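Glycoside Hydrolase (PDB 5T99) probably hydrolyses galactose-containing oligosaccharides in an agarose-degrading pathway of a gut bacterium, and binds the inhibitor d-galacto-isofagomine in its pocket. Local coordinates at residues G39-A44 and D52-L57; I105-A110 and N147-Q152; V151-R156 and A166-N171. All coordinates share one frame; numbering follows the deposited sequence.

Contact 1. Residues G39-A44 and D52-L57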
loop_
_atom_site.group_PDB
_atom_site.type_symbol
_atom_site.label_atom_id
_atom_site.label_comp_id
_atom_site.label_asym_id
_atom_site.label_seq_id
_atom_site.Cartn_x
_atom_site.Cartn_y
_atom_site.Cartn_z
ATOM N N GLY A 39 -22.127 -11.991 12.879
ATOM C CA GLY A 39 -23.031 -13.155 12.797
ATOM C C GLY A 39 -24.367 -12.820 12.148
ATOM O O GLY A 39 -24.739 -11.644 12.042
ATOM N N GLU A 40 -25.092 -13.841 11.690
ATOM C CA GLU A 40 -26.397 -13.623 11.064
ATOM C C GLU A 40 -27.445 -13.382 12.142
ATOM O O GLU A 40 -27.395 -13.975 13.220
ATOM C CB GLU A 40 -26.808 -14.801 10.172
ATOM C CG GLU A 40 -28.116 -14.594 9.406
ATOM C CD GLU A 40 -28.090 -13.405 8.448
ATOM O OE1 GLU A 40 -28.218 -12.249 8.906
ATOM O OE2 GLU A 40 -27.969 -13.631 7.224
ATOM N N ILE A 41 -28.371 -12.481 11.836
ATOM C CA ILE A 41 -29.517 -12.169 12.700
ATOM C C ILE A 41 -30.642 -11.627 11.813
ATOM O O ILE A 41 -30.391 -10.838 10.895
ATOM C CB ILE A 41 -29.149 -11.204 13.861
ATOM C CG1 ILE A 41 -30.396 -10.820 14.678
ATOM C CG2 ILE A 41 -28.436 -9.955 13.353
ATOM C CD1 ILE A 41 -30.102 -10.384 16.103
ATOM N N LYS A 42 -31.869 -12.077 12.075
ATOM C CA LYS A 42 -33.026 -11.751 11.228
ATOM C C LYS A 42 -33.480 -10.306 11.438
ATOM O O LYS A 42 -33.413 -9.792 12.554
ATOM C CB LYS A 42 -34.194 -12.708 11.520
ATOM N N GLY A 43 -33.909 -9.661 10.351
ATOM C CA GLY A 43 -34.532 -8.326 10.390
ATOM C C GLY A 43 -33.716 -7.159 10.931
ATOM O O GLY A 43 -34.291 -6.144 11.317
ATOM N N ALA A 44 -32.387 -7.281 10.926
ATOM C CA ALA A 44 -31.494 -6.239 11.465
ATOM C C ALA A 44 -31.375 -4.984 10.583
ATOM O O ALA A 44 -30.796 -3.996 11.005
ATOM C CB ALA A 44 -30.114 -6.817 11.743
ATOM N N ASP A 52 -29.367 -2.381 20.805
ATOM C CA ASP A 52 -28.800 -1.809 22.036
ATOM C C ASP A 52 -27.704 -2.689 22.669
ATOM O O ASP A 52 -26.823 -2.180 23.359
ATOM C CB ASP A 52 -29.914 -1.515 23.050
ATOM C CG ASP A 52 -29.476 -0.546 24.138
ATOM O OD1 ASP A 52 -29.407 -0.968 25.315
ATOM O OD2 ASP A 52 -29.191 0.632 23.813
ATOM N N SER A 53 -27.752 -3.997 22.432
ATOM C CA SER A 53 -26.705 -4.914 22.914
ATOM C C SER A 53 -25.449 -4.918 22.030
ATOM O O SER A 53 -24.398 -5.383 22.466
ATOM C CB SER A 53 -27.252 -6.344 23.003
ATOM O OG SER A 53 -27.672 -6.804 21.721
ATOM N N TRP A 54 -25.575 -4.426 20.791
ATOM C CA TRP A 54 -24.491 -4.463 19.798
ATOM C C TRP A 54 -23.301 -3.611 20.242
ATOM O O TRP A 54 -23.468 -2.539 20.826
ATOM C CB TRP A 54 -24.979 -3.967 18.422
ATOM C CG TRP A 54 -25.925 -4.887 17.686
ATOM C CD1 TRP A 54 -26.724 -5.852 18.221
ATOM C CD2 TRP A 54 -26.185 -4.893 16.276
ATOM N NE1 TRP A 54 -27.447 -6.472 17.233
ATOM C CE2 TRP A 54 -27.133 -5.908 16.030
ATOM C CE3 TRP A 54 -25.692 -4.149 15.191
ATOM C CZ2 TRP A 54 -27.612 -6.197 14.744
ATOM C CZ3 TRP A 54 -26.168 -4.433 13.907
ATOM C CH2 TRP A 54 -27.118 -5.450 13.697
ATOM N N ARG A 55 -22.104 -4.107 19.959
ATOM C CA ARG A 55 -20.858 -3.403 20.264
ATOM C C ARG A 55 -20.831 -2.016 19.608
ATOM O O ARG A 55 -21.398 -1.819 18.536
ATOM C CB ARG A 55 -19.701 -4.256 19.771
ATOM C CG ARG A 55 -18.312 -3.675 19.927
ATOM C CD ARG A 55 -17.325 -4.667 19.334
ATOM N NE ARG A 55 -16.110 -4.037 18.834
ATOM C CZ ARG A 55 -15.169 -4.674 18.133
ATOM N NH1 ARG A 55 -15.294 -5.976 17.835
ATOM N NH2 ARG A 55 -14.097 -4.007 17.714
ATOM N N LYS A 56 -20.193 -1.057 20.271
ATOM C CA LYS A 56 -20.077 0.311 19.754
ATOM C C LYS A 56 -18.650 0.590 19.294
ATOM O O LYS A 56 -17.687 0.353 20.032
ATOM C CB LYS A 56 -20.512 1.325 20.814
ATOM C CG LYS A 56 -22.022 1.484 20.881
ATOM C CD LYS A 56 -22.461 2.366 22.031
ATOM C CE LYS A 56 -22.379 1.624 23.358
ATOM N NZ LYS A 56 -22.995 2.427 24.448
ATOM N N LEU A 57 -18.530 1.106 18.072
ATOM C CA LEU A 57 -17.233 1.365 17.458
ATOM C C LEU A 57 -17.310 2.447 16.386
ATOM O O LEU A 57 -18.395 2.764 15.878
ATOM C CB LEU A 57 -16.618 0.067 16.902
ATOM C CG LEU A 57 -17.227 -0.717 15.721
ATOM C CD1 LEU A 57 -18.746 -0.680 15.696
ATOM C CD2 LEU A 57 -16.707 -0.264 14.369
#

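Contact 2. Residues I105-A110 and N147-Q152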
loop_
_atom_site.group_PDB
_atom_site.type_symbol
_atom_site.label_atom_id
_atom_site.label_comp_id
_atom_site.label_asym_id
_atom_site.label_seq_id
_atom_site.Cartn_x
_atom_site.Cartn_y
_atom_site.Cartn_z
ATOM N N ILE A 105 -24.252 8.838 0.887
ATOM C CA ILE A 105 -23.243 8.238 1.741
ATOM C C ILE A 105 -22.272 7.475 0.848
ATOM O O ILE A 105 -22.676 6.575 0.105
ATOM C CB ILE A 105 -23.816 7.274 2.800
ATOM C CG1 ILE A 105 -25.004 7.894 3.539
ATOM C CG2 ILE A 105 -22.732 6.862 3.795
ATOM C CD1 ILE A 105 -24.686 9.123 4.348
ATOM N N GLY A 106 -21.003 7.853 0.928
ATOM C CA GLY A 106 -19.963 7.243 0.136
ATOM C C GLY A 106 -19.213 6.255 1.004
ATOM O O GLY A 106 -18.770 6.603 2.104
ATOM N N PHE A 107 -19.087 5.024 0.507
ATOM C CA PHE A 107 -18.260 3.997 1.118
ATOM C C PHE A 107 -17.034 3.775 0.227
ATOM O O PHE A 107 -17.173 3.319 -0.910
ATOM C CB PHE A 107 -19.061 2.682 1.249
ATOM C CG PHE A 107 -20.286 2.785 2.125
ATOM C CD1 PHE A 107 -20.238 2.406 3.460
ATOM C CD2 PHE A 107 -21.486 3.237 1.616
ATOM C CE1 PHE A 107 -21.367 2.492 4.272
ATOM C CE2 PHE A 107 -22.614 3.325 2.418
ATOM C CZ PHE A 107 -22.556 2.944 3.749
ATOM N N ASP A 108 -15.845 4.098 0.732
ATOM C CA ASP A 108 -14.594 3.786 0.020
ATOM C C ASP A 108 -14.301 2.282 -0.111
ATOM O O ASP A 108 -13.538 1.856 -0.996
ATOM C CB ASP A 108 -13.396 4.447 0.711
ATOM C CG ASP A 108 -13.426 5.962 0.636
ATOM O OD1 ASP A 108 -14.141 6.527 -0.232
ATOM O OD2 ASP A 108 -12.723 6.582 1.468
ATOM N N GLY A 109 -14.862 1.479 0.789
ATOM C CA GLY A 109 -14.608 0.051 0.766
ATOM C C GLY A 109 -15.355 -0.669 1.862
ATOM O O GLY A 109 -15.387 -0.215 3.016
ATOM N N ALA A 110 -15.966 -1.783 1.483
ATOM C CA ALA A 110 -16.629 -2.668 2.412
ATOM C C ALA A 110 -16.421 -4.106 1.934
ATOM O O ALA A 110 -16.859 -4.475 0.848
ATOM C CB ALA A 110 -18.098 -2.320 2.493
ATOM N N ASN A 147 -33.161 8.167 11.819
ATOM C CA ASN A 147 -32.875 7.425 10.590
ATOM C C ASN A 147 -31.923 6.293 10.922
ATOM O O ASN A 147 -31.130 6.412 11.842
ATOM C CB ASN A 147 -32.215 8.315 9.530
ATOM C CG ASN A 147 -33.099 9.453 9.083
ATOM O OD1 ASN A 147 -33.732 9.385 8.027
ATOM N ND2 ASN A 147 -33.150 10.509 9.879
ATOM N N VAL A 148 -31.990 5.211 10.153
ATOM C CA VAL A 148 -31.177 4.022 10.392
ATOM C C VAL A 148 -30.544 3.547 9.083
ATOM O O VAL A 148 -31.228 3.036 8.180
ATOM C CB VAL A 148 -32.025 2.888 11.029
ATOM C CG1 VAL A 148 -31.222 1.602 11.178
ATOM C CG2 VAL A 148 -32.568 3.320 12.393
ATOM N N LEU A 149 -29.230 3.711 9.006
ATOM C CA LEU A 149 -28.439 3.159 7.930
ATOM C C LEU A 149 -27.905 1.801 8.381
ATOM O O LEU A 149 -27.216 1.719 9.409
ATOM C CB LEU A 149 -27.277 4.104 7.589
ATOM C CG LEU A 149 -26.373 3.721 6.416
ATOM C CD1 LEU A 149 -27.188 3.534 5.149
ATOM C CD2 LEU A 149 -25.290 4.777 6.238
ATOM N N ALA A 150 -28.227 0.756 7.608
ATOM C CA ALA A 150 -27.827 -0.622 7.906
ATOM C C ALA A 150 -27.009 -1.192 6.762
ATOM O O ALA A 150 -27.401 -1.069 5.612
ATOM C CB ALA A 150 -29.052 -1.493 8.132
ATOM N N VAL A 151 -25.891 -1.829 7.094
ATOM C CA VAL A 151 -25.023 -2.472 6.115
ATOM C C VAL A 151 -24.849 -3.915 6.545
ATOM O O VAL A 151 -24.499 -4.183 7.700
ATOM C CB VAL A 151 -23.637 -1.785 6.020
ATOM C CG1 VAL A 151 -22.723 -2.522 5.052
ATOM C CG2 VAL A 151 -23.788 -0.331 5.586
ATOM N N GLN A 152 -25.118 -4.839 5.624
ATOM C CA GLN A 152 -24.804 -6.254 5.820
ATOM C C GLN A 152 -23.703 -6.664 4.846
ATOM O O GLN A 152 -23.823 -6.454 3.630
ATOM C CB GLN A 152 -26.037 -7.137 5.597
ATOM C CG GLN A 152 -25.809 -8.624 5.873
ATOM C CD GLN A 152 -26.752 -9.551 5.101
ATOM O OE1 GLN A 152 -27.089 -9.311 3.942
ATOM N NE2 GLN A 152 -27.150 -10.636 5.743
#

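Contact 3. Residues V151-R156 and A166-N171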
loop_
_atom_site.group_PDB
_atom_site.type_symbol
_atom_site.label_atom_id
_atom_site.label_comp_id
_atom_site.label_asym_id
_atom_site.label_seq_id
_atom_site.Cartn_x
_atom_site.Cartn_y
_atom_site.Cartn_z
ATOM N N VAL A 151 -25.891 -1.829 7.094
ATOM C CA VAL A 151 -25.023 -2.472 6.115
ATOM C C VAL A 151 -24.849 -3.915 6.545
ATOM O O VAL A 151 -24.499 -4.183 7.700
ATOM C CB VAL A 151 -23.637 -1.785 6.020
ATOM C CG1 VAL A 151 -22.723 -2.522 5.052
ATOM C CG2 VAL A 151 -23.788 -0.331 5.586
ATOM N N GLN A 152 -25.118 -4.839 5.624
ATOM C CA GLN A 152 -24.804 -6.254 5.820
ATOM C C GLN A 152 -23.703 -6.664 4.846
ATOM O O GLN A 152 -23.823 -6.454 3.630
ATOM C CB GLN A 152 -26.037 -7.137 5.597
ATOM C CG GLN A 152 -25.809 -8.624 5.873
ATOM C CD GLN A 152 -26.752 -9.551 5.101
ATOM O OE1 GLN A 152 -27.089 -9.311 3.942
ATOM N NE2 GLN A 152 -27.150 -10.636 5.743
ATOM N N LEU A 153 -22.648 -7.257 5.393
ATOM C CA LEU A 153 -21.578 -7.833 4.611
ATOM C C LEU A 153 -21.649 -9.355 4.719
ATOM O O LEU A 153 -21.749 -9.884 5.824
ATOM C CB LEU A 153 -20.238 -7.324 5.144
ATOM C CG LEU A 153 -20.077 -5.800 5.133
ATOM C CD1 LEU A 153 -18.783 -5.409 5.825
ATOM C CD2 LEU A 153 -20.107 -5.247 3.721
ATOM N N THR A 154 -21.598 -10.059 3.589
ATOM C CA THR A 154 -21.597 -11.528 3.599
ATOM C C THR A 154 -20.376 -12.082 2.874
ATOM O O THR A 154 -20.517 -12.771 1.858
ATOM C CB THR A 154 -22.916 -12.128 3.037
ATOM O OG1 THR A 154 -23.207 -11.585 1.746
ATOM C CG2 THR A 154 -24.085 -11.827 3.971
ATOM N N PRO A 155 -19.163 -11.792 3.396
ATOM C CA PRO A 155 -17.965 -12.340 2.761
ATOM C C PRO A 155 -17.960 -13.867 2.784
ATOM O O PRO A 155 -18.308 -14.471 3.806
ATOM C CB PRO A 155 -16.817 -11.785 3.614
ATOM C CG PRO A 155 -17.443 -11.460 4.927
ATOM C CD PRO A 155 -18.817 -10.984 4.577
ATOM N N ARG A 156 -17.568 -14.463 1.660
ATOM C CA ARG A 156 -17.583 -15.909 1.478
ATOM C C ARG A 156 -16.204 -16.497 1.688
ATOM O O ARG A 156 -15.195 -15.825 1.482
ATOM C CB ARG A 156 -18.044 -16.248 0.066
ATOM C CG ARG A 156 -19.430 -15.737 -0.277
ATOM C CD ARG A 156 -19.864 -16.270 -1.629
ATOM N NE ARG A 156 -21.087 -15.634 -2.117
ATOM C CZ ARG A 156 -21.663 -15.896 -3.291
ATOM N NH1 ARG A 156 -21.134 -16.801 -4.118
ATOM N NH2 ARG A 156 -22.781 -15.254 -3.641
ATOM N N ALA A 166 -12.269 -8.168 6.798
ATOM C CA ALA A 166 -13.730 -8.261 6.720
ATOM C C ALA A 166 -14.333 -7.110 7.492
ATOM O O ALA A 166 -13.932 -6.847 8.626
ATOM C CB ALA A 166 -14.220 -9.584 7.289
ATOM N N GLY A 167 -15.286 -6.417 6.883
ATOM C CA GLY A 167 -15.889 -5.234 7.510
ATOM C C GLY A 167 -15.849 -3.994 6.643
ATOM O O GLY A 167 -15.343 -4.023 5.526
ATOM N N ILE A 168 -16.369 -2.896 7.180
ATOM C CA ILE A 168 -16.297 -1.596 6.531
ATOM C C ILE A 168 -14.916 -1.065 6.886
ATOM O O ILE A 168 -14.753 -0.267 7.811
ATOM C CB ILE A 168 -17.438 -0.648 6.968
ATOM C CG1 ILE A 168 -18.803 -1.337 6.763
ATOM C CG2 ILE A 168 -17.357 0.651 6.176
ATOM C CD1 ILE A 168 -20.002 -0.539 7.245
ATOM N N TYR A 169 -13.932 -1.566 6.137
ATOM C CA TYR A 169 -12.500 -1.393 6.399
ATOM C C TYR A 169 -11.897 -0.095 5.836
ATOM O O TYR A 169 -10.704 0.192 6.060
ATOM C CB TYR A 169 -11.723 -2.608 5.858
ATOM C CG TYR A 169 -11.537 -2.646 4.342
ATOM C CD1 TYR A 169 -10.283 -2.436 3.762
ATOM C CD2 TYR A 169 -12.615 -2.899 3.485
ATOM C CE1 TYR A 169 -10.117 -2.460 2.377
ATOM C CE2 TYR A 169 -12.460 -2.928 2.117
ATOM C CZ TYR A 169 -11.218 -2.702 1.559
ATOM O OH TYR A 169 -11.084 -2.728 0.189
ATOM N N ARG A 170 -12.694 0.669 5.085
ATOM C CA ARG A 170 -12.267 1.979 4.566
ATOM C C ARG A 170 -13.253 3.043 5.005
ATOM O O ARG A 170 -14.348 2.726 5.483
ATOM C CB ARG A 170 -12.166 1.965 3.038
ATOM C CG ARG A 170 -11.075 1.058 2.479
ATOM C CD ARG A 170 -10.887 1.301 0.994
ATOM N NE ARG A 170 -9.855 0.434 0.416
ATOM C CZ ARG A 170 -9.793 0.064 -0.865
ATOM N NH1 ARG A 170 -10.722 0.451 -1.746
ATOM N NH2 ARG A 170 -8.809 -0.741 -1.267
ATOM N N ASN A 171 -12.870 4.305 4.823
ATOM C CA ASN A 171 -13.657 5.418 5.343
ATOM C C ASN A 171 -15.035 5.509 4.689
ATOM O O ASN A 171 -15.262 4.995 3.583
ATOM C CB ASN A 171 -12.919 6.746 5.166
ATOM C CG ASN A 171 -11.604 6.807 5.919
ATOM O OD1 ASN A 171 -10.557 7.086 5.327
ATOM N ND2 ASN A 171 -11.641 6.556 7.216
#

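Contact 1. Residues G39-A44 and D52-L57
Ala44 and Trp54 are the facing pair of the two segments, yet their CA atoms lie 11.0 Å apart, so the backbones stay separate and the tryptophan ring spans the gap. Trp54 stands just before strand 55-57. Its CG is anti to the carbonyl carbon (chi1 -71°), which sends the indole across toward the loop that follows strand 34-38. The far end of the six-membered ring does the touching. The methyl CB of Ala44 comes to the ring edge, near its plane, 3.8 Å from Trp54 CH2. Ile41 approaches from a different direction, and the two side chains cross obliquely. Its branch methyl CG2 lies 4.1 Å from Trp54 CZ2. The two loop residues thus share one corner of the indole. At the near end of the ring, Ser53 OG sits at the edge, in the plane.

Phe37 and Phe49 also meet the indole, and Trp87 of strand 86-93 touches Ile41, Ala44 and Trp54 alike. The result is an aromatic cluster that packs the loop onto the six-stranded sheet of the sugar-binding domain.

Polar bonds lie beside this cluster. In one of the two conformers of Glu40, OE1 accepts from Ile41 N at 2.9 Å with its anti lone pair, and also from Trp87 NE1. Ala44 O is bonded to Arg89.

Between the two segments themselves the contact is small and purely apolar, so it gives little directional hold. The neighbouring rings and the hydrogen bonds of the loop probably do much of the positioning.

Contact 2. Residues I105-A110 and N147-Q152
Leu149 and Phe107 approach from opposite directions, and the methyl CD2 of the leucine is the meeting point. It lies 4.1 Å from Phe107 CZ, placed obliquely to the ring. The same methyl also reaches Ile105, 4.1 Å from its CG2 and close to its CG1 as well. One leucine branch therefore fills the angle between an isoleucine and a phenylalanine two residues apart on one strand. The Leu149 torsions explain this: CG is anti to the backbone N (chi1 -177°), and chi2 of 56° is that of CD1 and leaves CD2 extended, continuing the chain toward the other strand. Ile105 and Leu149 run alongside one another in opposite senses.

Phe107 has a second neighbour in Val151. The valine CG2 lies 3.9 Å from Phe107 CE1 and nearly as close to CZ. It too comes obliquely to the ring, and the two side chains lie side by side, pointing contrary ways.

These residues belong to two different sheets. Strand 102-107 is part of a four-stranded antiparallel sheet, and strand 146-153 is part of a six-stranded one. The axes of the two short strand segments pass 11.5 Å apart at an angle of 21°. That is the spacing of facing layers in a beta-sandwich, here the sugar-binding domain of a family 2 glycoside hydrolase. Alternate residues of each strand, Ile105 and Phe107 on one side, Leu149 and Val151 on the other, point into the shared interior.

Neighbouring strands extend the same core. Phe107 stacks on Phe133 and also touches Val172, a contact it has in common with Ile105. On the other layer, Val116 packs against both Leu149 and Val151, while Phe92 lies against Leu149.

Contact 3. Residues V151-R156 and A166-N171
Arg170 NH1 is held by two backbone oxygens, hydrogen-bonding both Asp108 O and Tyr130 O. Its partner NH2 bonds to Pro351 O, and Tyr169 OH sits 3.2 Å above the Arg170 guanidinium, over its centre. Nearer the end of strand 146-153 the contact becomes apolar. Leu153 CD1 presses on the glycine backbone, 3.4 Å from Gly167 CA, a tight fit. The backbone angles of Gly167 (phi 126°) call for glycine, and the lack of a side chain lets Leu153 CD1 lie directly on the main chain. The same methyl also touches Ile168, 4.2 Å from its CG1.

The contact closes the long connection between strands 146-153 and 172-177, which belong to different sheets of the sugar-binding beta-sandwich. That connection includes Arg161, which lines the d-galacto-isofagomine pocket. At its start, Pro155 CG packs loosely on Ala166 CB at 4.4 Å.

Ile168 also reaches Val151, and the two side chains meet tip to tip. Ile168 CD1 lies 4.0 Å from Val151 CG1, with CB and CG2 of the valine hardly farther. Ile168 CG1 is anti to the carbonyl carbon (chi1 -54°), and the extended chain carries CD1 to the valine. Ile168 is the centre of an inverse gamma turn, in which Tyr169 N makes a weak bond to Gly167 O at 2.9 Å. That oxygen also lies at the edge of the Tyr169 ring, in its plane.

Overall arrangement
All three contacts lie in the sugar-binding domain, on the same side of the centre of the chain. Along the sequence, contact 1 closes before contact 2 opens. Contact 3 begins on Val151 and Gln152, where contact 2 ends. Contacts 2 and 3 share strand 146-153, and their centres are about 9 Å apart. Asp108 N and Asn171 O, 3.0 Å apart, probably form a hydrogen bond between them. The centre of contact 1 lies about 15 and 14 Å from the centres of contacts 2 and 3. Contact 1 packs a loop on the six-stranded sheet, contact 2 joins that sheet to the four-stranded one, and contact 3 folds back the loop that carries the pocket residue Arg161.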